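Local atomic coordinates of aminopeptidase YwaD (Bacillus subtilis, PDB entry 6HC6), a protein that hydrolyses peptides from the N-terminus, releasing residues such as leucine, arginine and lysine, as a secreted monomeric aminopeptidase of family M28 that binds two zinc ions. Residues Ala118-Asn131 with Leu209-Ala221. Sequence-based numbering, arbitrary orientation.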
ATOM      1  N   ALA A 118      -0.733 -13.252  17.252  1.00 27.71           N
ATOM      2  CA  ALA A 118       0.193 -13.609  18.314  1.00 33.10           C
ATOM      3  C   ALA A 118       1.345 -14.467  17.795  1.00 32.48           C
ATOM      4  O   ALA A 118       1.172 -15.260  16.863  1.00 31.73           O
ATOM      5  CB  ALA A 118      -0.543 -14.363  19.420  1.00 30.88           C
ATOM      6  N   PRO A 119       2.525 -14.318  18.386  1.00 32.46           N
ATOM      7  CA  PRO A 119       3.635 -15.226  18.102  1.00 33.22           C
ATOM      8  C   PRO A 119       3.448 -16.510  18.896  1.00 36.02           C
ATOM      9  O   PRO A 119       2.455 -16.687  19.596  1.00 34.79           O
ATOM     10  CB  PRO A 119       4.857 -14.446  18.590  1.00 33.54           C
ATOM     11  CG  PRO A 119       4.328 -13.651  19.746  1.00 38.60           C
ATOM     12  CD  PRO A 119       2.907 -13.266  19.348  1.00 36.76           C
ATOM     13  N   THR A 120       4.429 -17.399  18.788  1.00 33.69           N
ATOM     14  CA  THR A 120       4.468 -18.625  19.570  1.00 31.68           C
ATOM     15  C   THR A 120       5.635 -18.578  20.544  1.00 39.80           C
ATOM     16  O   THR A 120       6.492 -17.692  20.491  1.00 47.84           O
ATOM     17  CB  THR A 120       4.612 -19.863  18.675  1.00 29.63           C
ATOM     18  OG1 THR A 120       5.898 -19.847  18.040  1.00 32.05           O
ATOM     19  CG2 THR A 120       3.510 -19.919  17.620  1.00 29.67           C
ATOM     20  N   GLU A 121       5.670 -19.558  21.436  1.00 32.70           N
ATOM     21  CA  GLU A 121       6.879 -19.768  22.203  1.00 43.22           C
ATOM     22  C   GLU A 121       7.970 -20.292  21.278  1.00 46.72           C
ATOM     23  O   GLU A 121       7.694 -20.835  20.204  1.00 43.73           O
ATOM     24  CB  GLU A 121       6.613 -20.728  23.355  1.00 55.44           C
ATOM     25  CG  GLU A 121       5.370 -20.370  24.147  1.00 66.29           C
ATOM     26  CD  GLU A 121       5.596 -20.430  25.638  1.00 81.00           C
ATOM     27  OE1 GLU A 121       5.919 -19.377  26.231  1.00 82.69           O
ATOM     28  OE2 GLU A 121       5.447 -21.531  26.214  1.00 87.54           O
ATOM     29  N   GLU A 122       9.225 -20.098  21.699  1.00 49.24           N
ATOM     30  CA  GLU A 122      10.361 -20.378  20.822  1.00 48.52           C
ATOM     31  C   GLU A 122      10.394 -21.835  20.383  1.00 50.40           C
ATOM     32  O   GLU A 122      10.809 -22.134  19.257  1.00 50.88           O
ATOM     33  CB  GLU A 122      11.669 -20.002  21.522  1.00 63.00           C
ATOM     34  CG  GLU A 122      11.634 -18.641  22.219  1.00 71.44           C
ATOM     35  CD  GLU A 122      12.883 -17.811  21.962  1.00 80.12           C
ATOM     36  OE1 GLU A 122      12.773 -16.563  21.914  1.00 77.31           O
ATOM     37  OE2 GLU A 122      13.974 -18.405  21.813  1.00 85.97           O
ATOM     38  N   GLN A 123       9.967 -22.752  21.254  1.00 48.50           N
ATOM     39  CA  GLN A 123       9.847 -24.154  20.877  1.00 51.07           C
ATOM     40  C   GLN A 123       8.729 -24.383  19.869  1.00 46.47           C
ATOM     41  O   GLN A 123       8.672 -25.452  19.250  1.00 50.23           O
ATOM     42  CB  GLN A 123       9.613 -25.012  22.125  1.00 59.62           C
ATOM     43  CG  GLN A 123       8.336 -24.678  22.906  1.00 65.76           C
ATOM     44  CD  GLN A 123       8.502 -23.505  23.867  1.00 75.63           C
ATOM     45  OE1 GLN A 123       9.464 -22.739  23.781  1.00 74.83           O
ATOM     46  NE2 GLN A 123       7.560 -23.368  24.796  1.00 83.74           N
ATOM     47  N   GLY A 124       7.833 -23.417  19.702  1.00 39.79           N
ATOM     48  CA  GLY A 124       6.756 -23.524  18.745  1.00 37.50           C
ATOM     49  C   GLY A 124       5.480 -24.092  19.342  1.00 37.69           C
ATOM     50  O   GLY A 124       5.450 -24.659  20.437  1.00 36.92           O
ATOM     51  N   LEU A 125       4.403 -23.927  18.587  1.00 30.22           N
ATOM     52  CA  LEU A 125       3.080 -24.406  18.969  1.00 36.77           C
ATOM     53  C   LEU A 125       2.744 -25.642  18.135  1.00 34.74           C
ATOM     54  O   LEU A 125       2.582 -25.546  16.915  1.00 31.50           O
ATOM     55  CB  LEU A 125       2.041 -23.308  18.757  1.00 33.79           C
ATOM     56  CG  LEU A 125       0.588 -23.785  18.762  1.00 35.58           C
ATOM     57  CD1 LEU A 125       0.210 -24.234  20.146  1.00 41.90           C
ATOM     58  CD2 LEU A 125      -0.339 -22.676  18.264  1.00 38.17           C
ATOM     59  N   THR A 126       2.638 -26.797  18.786  1.00 28.64           N
ATOM     60  CA  THR A 126       2.204 -28.027  18.139  1.00 27.79           C
ATOM     61  C   THR A 126       0.827 -28.393  18.673  1.00 31.98           C
ATOM     62  O   THR A 126       0.620 -28.420  19.888  1.00 32.88           O
ATOM     63  CB  THR A 126       3.186 -29.176  18.395  1.00 33.56           C
ATOM     64  OG1 THR A 126       4.469 -28.837  17.859  1.00 35.44           O
ATOM     65  CG2 THR A 126       2.700 -30.443  17.731  1.00 31.73           C
ATOM     66  N   ALA A 127      -0.110 -28.659  17.771  1.00 30.56           N
ATOM     67  CA  ALA A 127      -1.466 -29.003  18.168  1.00 32.94           C
ATOM     68  C   ALA A 127      -2.124 -29.743  17.016  1.00 29.01           C
ATOM     69  O   ALA A 127      -1.691 -29.611  15.861  1.00 27.09           O
ATOM     70  CB  ALA A 127      -2.274 -27.745  18.539  1.00 27.24           C
ATOM     71  N   PRO A 128      -3.169 -30.524  17.290  1.00 32.31           N
ATOM     72  CA  PRO A 128      -3.900 -31.168  16.197  1.00 30.31           C
ATOM     73  C   PRO A 128      -4.493 -30.127  15.263  1.00 28.94           C
ATOM     74  O   PRO A 128      -4.729 -28.980  15.642  1.00 30.46           O
ATOM     75  CB  PRO A 128      -4.999 -31.961  16.916  1.00 33.48           C
ATOM     76  CG  PRO A 128      -4.516 -32.110  18.334  1.00 36.12           C
ATOM     77  CD  PRO A 128      -3.744 -30.852  18.609  1.00 41.03           C
ATOM     78  N   LEU A 129      -4.730 -30.541  14.021  1.00 29.06           N
ATOM     79  CA  LEU A 129      -5.396 -29.690  13.043  1.00 29.19           C
ATOM     80  C   LEU A 129      -6.903 -29.924  13.067  1.00 32.21           C
ATOM     81  O   LEU A 129      -7.366 -31.060  13.212  1.00 32.95           O
ATOM     82  CB  LEU A 129      -4.848 -29.974  11.646  1.00 27.70           C
ATOM     83  CG  LEU A 129      -3.423 -29.488  11.383  1.00 25.61           C
ATOM     84  CD1 LEU A 129      -2.815 -30.267  10.233  1.00 27.52           C
ATOM     85  CD2 LEU A 129      -3.420 -27.997  11.083  1.00 22.91           C
ATOM     86  N   TYR A 130      -7.671 -28.846  12.927  1.00 27.33           N
ATOM     87  CA  TYR A 130      -9.125 -28.929  12.850  1.00 29.68           C
ATOM     88  C   TYR A 130      -9.578 -28.291  11.544  1.00 32.63           C
ATOM     89  O   TYR A 130      -9.342 -27.102  11.327  1.00 30.09           O
ATOM     90  CB  TYR A 130      -9.790 -28.240  14.048  1.00 31.86           C
ATOM     91  CG  TYR A 130     -11.305 -28.165  13.929  1.00 31.16           C
ATOM     92  CD1 TYR A 130     -12.110 -29.209  14.370  1.00 34.92           C
ATOM     93  CD2 TYR A 130     -11.924 -27.055  13.358  1.00 34.66           C
ATOM     94  CE1 TYR A 130     -13.487 -29.147  14.250  1.00 40.09           C
ATOM     95  CE2 TYR A 130     -13.301 -26.991  13.233  1.00 32.40           C
ATOM     96  CZ  TYR A 130     -14.073 -28.039  13.682  1.00 35.79           C
ATOM     97  OH  TYR A 130     -15.440 -27.976  13.561  1.00 43.61           O
ATOM     98  N   ASN A 131     -10.241 -29.068  10.687  1.00 28.89           N
ATOM     99  CA  ASN A 131     -10.691 -28.541   9.401  1.00 31.41           C
ATOM    100  C   ASN A 131     -11.992 -27.768   9.577  1.00 30.52           C
ATOM    101  O   ASN A 131     -13.038 -28.355   9.888  1.00 31.81           O
ATOM    102  CB  ASN A 131     -10.873 -29.672   8.396  1.00 32.84           C
ATOM    103  CG  ASN A 131      -9.558 -30.281   7.977  1.00 35.40           C
ATOM    104  OD1 ASN A 131      -8.536 -29.609   7.969  1.00 35.46           O
ATOM    105  ND2 ASN A 131      -9.574 -31.564   7.636  1.00 38.05           N
ATOM    106  N   LEU A 209      -2.577 -30.073   3.937  1.00 29.65           N
ATOM    107  CA  LEU A 209      -2.777 -30.011   5.382  1.00 27.11           C
ATOM    108  C   LEU A 209      -4.135 -30.543   5.808  1.00 28.42           C
ATOM    109  O   LEU A 209      -4.275 -31.008   6.943  1.00 32.30           O
ATOM    110  CB  LEU A 209      -2.647 -28.575   5.880  1.00 24.51           C
ATOM    111  CG  LEU A 209      -1.280 -28.044   6.237  1.00 28.19           C
ATOM    112  CD1 LEU A 209      -1.475 -26.788   7.086  1.00 23.08           C
ATOM    113  CD2 LEU A 209      -0.466 -29.129   6.947  1.00 31.76           C
ATOM    114  N   THR A 210      -5.162 -30.433   4.954  1.00 30.74           N
ATOM    115  CA  THR A 210      -6.467 -30.965   5.338  1.00 29.70           C
ATOM    116  C   THR A 210      -6.427 -32.463   5.585  1.00 28.88           C
ATOM    117  O   THR A 210      -7.380 -33.006   6.151  1.00 29.01           O
ATOM    118  CB  THR A 210      -7.547 -30.689   4.283  1.00 35.13           C
ATOM    119  OG1 THR A 210      -7.261 -31.426   3.086  1.00 41.24           O
ATOM    120  CG2 THR A 210      -7.659 -29.204   3.976  1.00 33.83           C
ATOM    121  N   GLN A 211      -5.359 -33.143   5.179  1.00 27.93           N
ATOM    122  CA  GLN A 211      -5.251 -34.581   5.369  1.00 31.17           C
ATOM    123  C   GLN A 211      -4.326 -34.972   6.515  1.00 34.89           C
ATOM    124  O   GLN A 211      -4.171 -36.170   6.775  1.00 33.87           O
ATOM    125  CB  GLN A 211      -4.770 -35.252   4.076  1.00 40.28           C
ATOM    126  CG  GLN A 211      -5.489 -34.791   2.823  1.00 48.13           C
ATOM    127  CD  GLN A 211      -6.973 -35.088   2.865  1.00 57.01           C
ATOM    128  OE1 GLN A 211      -7.385 -36.247   2.833  1.00 67.85           O
ATOM    129  NE2 GLN A 211      -7.788 -34.038   2.940  1.00 57.90           N
ATOM    130  N   GLN A 212      -3.708 -34.008   7.201  1.00 33.31           N
ATOM    131  CA  GLN A 212      -2.721 -34.299   8.234  1.00 29.27           C
ATOM    132  C   GLN A 212      -3.325 -34.187   9.629  1.00 30.12           C
ATOM    133  O   GLN A 212      -4.330 -33.512   9.847  1.00 30.93           O
ATOM    134  CB  GLN A 212      -1.515 -33.363   8.136  1.00 26.43           C
ATOM    135  CG  GLN A 212      -0.939 -33.197   6.735  1.00 31.24           C
ATOM    136  CD  GLN A 212      -0.574 -34.502   6.083  1.00 43.26           C
ATOM    137  OE1 GLN A 212      -0.180 -35.459   6.754  1.00 43.85           O
ATOM    138  NE2 GLN A 212      -0.704 -34.556   4.762  1.00 47.31           N
ATOM    139  N   LYS A 213      -2.677 -34.859  10.583  1.00 31.25           N
ATOM    140  CA  LYS A 213      -3.198 -34.899  11.943  1.00 31.85           C
ATOM    141  C   LYS A 213      -2.857 -33.635  12.734  1.00 29.01           C
ATOM    142  O   LYS A 213      -3.702 -33.123  13.474  1.00 29.44           O
ATOM    143  CB  LYS A 213      -2.667 -36.137  12.663  1.00 34.95           C
ATOM    144  CG  LYS A 213      -3.161 -37.445  12.056  1.00 41.60           C
ATOM    145  CD  LYS A 213      -4.626 -37.670  12.355  1.00 56.85           C
ATOM    146  CE  LYS A 213      -4.999 -39.125  12.140  1.00 67.63           C
ATOM    147  NZ  LYS A 213      -4.411 -39.645  10.868  1.00 70.89           N
ATOM    148  N   GLU A 214      -1.631 -33.129  12.614  1.00 30.91           N
ATOM    149  CA  GLU A 214      -1.194 -32.032  13.465  1.00 30.06           C
ATOM    150  C   GLU A 214      -0.125 -31.226  12.739  1.00 30.10           C
ATOM    151  O   GLU A 214       0.437 -31.658  11.733  1.00 30.66           O
ATOM    152  CB  GLU A 214      -0.655 -32.545  14.808  1.00 34.90           C
ATOM    153  CG  GLU A 214       0.661 -33.283  14.672  1.00 37.02           C
ATOM    154  CD  GLU A 214       1.005 -34.149  15.875  1.00 45.20           C
ATOM    155  OE1 GLU A 214       0.099 -34.480  16.668  1.00 46.97           O
ATOM    156  OE2 GLU A 214       2.194 -34.499  16.022  1.00 44.80           O
ATOM    157  N   ALA A 215       0.158 -30.048  13.281  1.00 27.91           N
ATOM    158  CA  ALA A 215       1.130 -29.143  12.695  1.00 28.29           C
ATOM    159  C   ALA A 215       1.856 -28.407  13.811  1.00 28.21           C
ATOM    160  O   ALA A 215       1.375 -28.319  14.945  1.00 28.88           O
ATOM    161  CB  ALA A 215       0.457 -28.158  11.732  1.00 27.09           C
ATOM    162  N   THR A 216       3.037 -27.889  13.485  1.00 27.14           N
ATOM    163  CA  THR A 216       3.822 -27.086  14.413  1.00 25.97           C
ATOM    164  C   THR A 216       4.112 -25.730  13.796  1.00 29.20           C
ATOM    165  O   THR A 216       4.678 -25.650  12.698  1.00 27.69           O
ATOM    166  CB  THR A 216       5.139 -27.763  14.778  1.00 29.67           C
ATOM    167  OG1 THR A 216       4.880 -29.025  15.405  1.00 31.69           O
ATOM    168  CG2 THR A 216       5.944 -26.886  15.722  1.00 33.49           C
ATOM    169  N   LEU A 217       3.766 -24.675  14.523  1.00 27.27           N
ATOM    170  CA  LEU A 217       3.975 -23.302  14.092  1.00 23.62           C
ATOM    171  C   LEU A 217       5.031 -22.663  14.983  1.00 30.03           C
ATOM    172  O   LEU A 217       4.962 -22.784  16.210  1.00 33.37           O
ATOM    173  CB  LEU A 217       2.657 -22.538  14.157  1.00 24.04           C
ATOM    174  CG  LEU A 217       2.434 -21.300  13.317  1.00 44.52           C
ATOM    175  CD1 LEU A 217       2.318 -21.676  11.861  1.00 42.05           C
ATOM    176  CD2 LEU A 217       1.141 -20.666  13.789  1.00 50.58           C
ATOM    177  N   LYS A 218       6.029 -22.028  14.368  1.00 29.61           N
ATOM    178  CA  LYS A 218       7.041 -21.262  15.088  1.00 28.61           C
ATOM    179  C   LYS A 218       6.993 -19.837  14.563  1.00 30.98           C
ATOM    180  O   LYS A 218       7.260 -19.608  13.379  1.00 32.55           O
ATOM    181  CB  LYS A 218       8.441 -21.854  14.910  1.00 31.38           C
ATOM    182  CG  LYS A 218       8.592 -23.281  15.421  1.00 37.47           C
ATOM    183  CD  LYS A 218      10.054 -23.729  15.455  1.00 41.77           C
ATOM    184  CE  LYS A 218      10.152 -25.212  15.802  1.00 51.62           C
ATOM    185  NZ  LYS A 218      11.548 -25.729  15.722  1.00 55.26           N
ATOM    186  N   LEU A 219       6.638 -18.890  15.431  1.00 27.96           N
ATOM    187  CA  LEU A 219       6.487 -17.496  15.025  1.00 23.54           C
ATOM    188  C   LEU A 219       7.112 -16.591  16.070  1.00 34.14           C
ATOM    189  O   LEU A 219       6.814 -16.714  17.261  1.00 32.21           O
ATOM    190  CB  LEU A 219       5.018 -17.115  14.836  1.00 27.79           C
ATOM    191  CG  LEU A 219       4.249 -17.790  13.703  1.00 34.82           C
ATOM    192  CD1 LEU A 219       2.771 -17.561  13.911  1.00 42.86           C
ATOM    193  CD2 LEU A 219       4.685 -17.262  12.339  1.00 35.55           C
ATOM    194  N   LYS A 220       7.970 -15.685  15.619  1.00 30.58           N
ATOM    195  CA  LYS A 220       8.622 -14.714  16.483  1.00 28.06           C
ATOM    196  C   LYS A 220       8.143 -13.319  16.108  1.00 27.28           C
ATOM    197  O   LYS A 220       7.988 -13.003  14.924  1.00 28.67           O
ATOM    198  CB  LYS A 220      10.148 -14.815  16.365  1.00 35.02           C
ATOM    199  CG  LYS A 220      10.893 -13.524  16.668  1.00 50.33           C
ATOM    200  CD  LYS A 220      12.066 -13.756  17.615  1.00 61.44           C
ATOM    201  CE  LYS A 220      12.929 -12.507  17.745  1.00 62.30           C
ATOM    202  NZ  LYS A 220      14.231 -12.804  18.418  1.00 69.47           N
ATOM    203  N   ALA A 221       7.866 -12.506  17.127  1.00 32.47           N
ATOM    204  CA  ALA A 221       7.483 -11.113  16.947  1.00 30.84           C
ATOM    205  C   ALA A 221       8.720 -10.236  17.063  1.00 36.42           C
ATOM    206  O   ALA A 221       9.445 -10.302  18.060  1.00 35.01           O
ATOM    207  CB  ALA A 221       6.442 -10.695  17.983  1.00 30.93           C
TER
HETATM  208  O   HOH W   1      12.857 -24.193  17.445  1.00 62.84           O
HETATM  209  O   HOH W   2      -7.111 -33.186  11.267  1.00 49.58           O
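Thr120 and Leu219 grip each other twice: the backbone N of Thr120 gives its hydrogen to Leu219 O, and Leu219 N returns one to Thr120 OG1 at 2.9 Å, nearly straight at 169°. With chi1 at 67°, OG1 sits between its own N and carbonyl carbon, where it can take that N-H and donate to Glu121 O, 3.0 Å away. Gly124 N reaches the same oxygen from the other face of its plane, closing the type I turn 121-124. Replacing Thr120 by alanine removes the hydroxyl, which would probably leave Leu219 N without its acceptor and the turn less firmly tied to the strand. Gly124 then lies against Leu217 O and Lys218 CG; a CB would clash with Lys218 CG and, at this positive phi, also with the preceding carbonyl oxygen.

Beyond it, strands 125-131 and 214-221 pair antiparallel within the sheet of the PA domain, an insert far from the zinc ions. Leu125 and Leu217 exchange backbone bonds, as do Ala127 and Ala215, all four side chains on one face; on the other, Thr126 OG1 and Thr216 OG1 are hydrogen-bonded, at a 2.5 Å so short that the exact distance is doubtful. Pro128, lacking an N-H, suits a non-hydrogen-bonded position opposite Glu214.

The Leu129 side chain lies along the turn and strand opposite: CB is 3.8 Å from Lys213 O, CG rests over the Glu214 backbone, CD2 meets Ala215 CB at 3.9 Å, and CD1 reaches into the turn, 3.6 Å from Gln212 O and close to Leu209 O, with Gln212 CB and Leu209 CD2 a little farther off. At the far end Asn131 ND2 donates to Thr210 O, 3.0 Å away, in the carbonyl plane and on a lone pair, joining the strand to the type I turn 209-212.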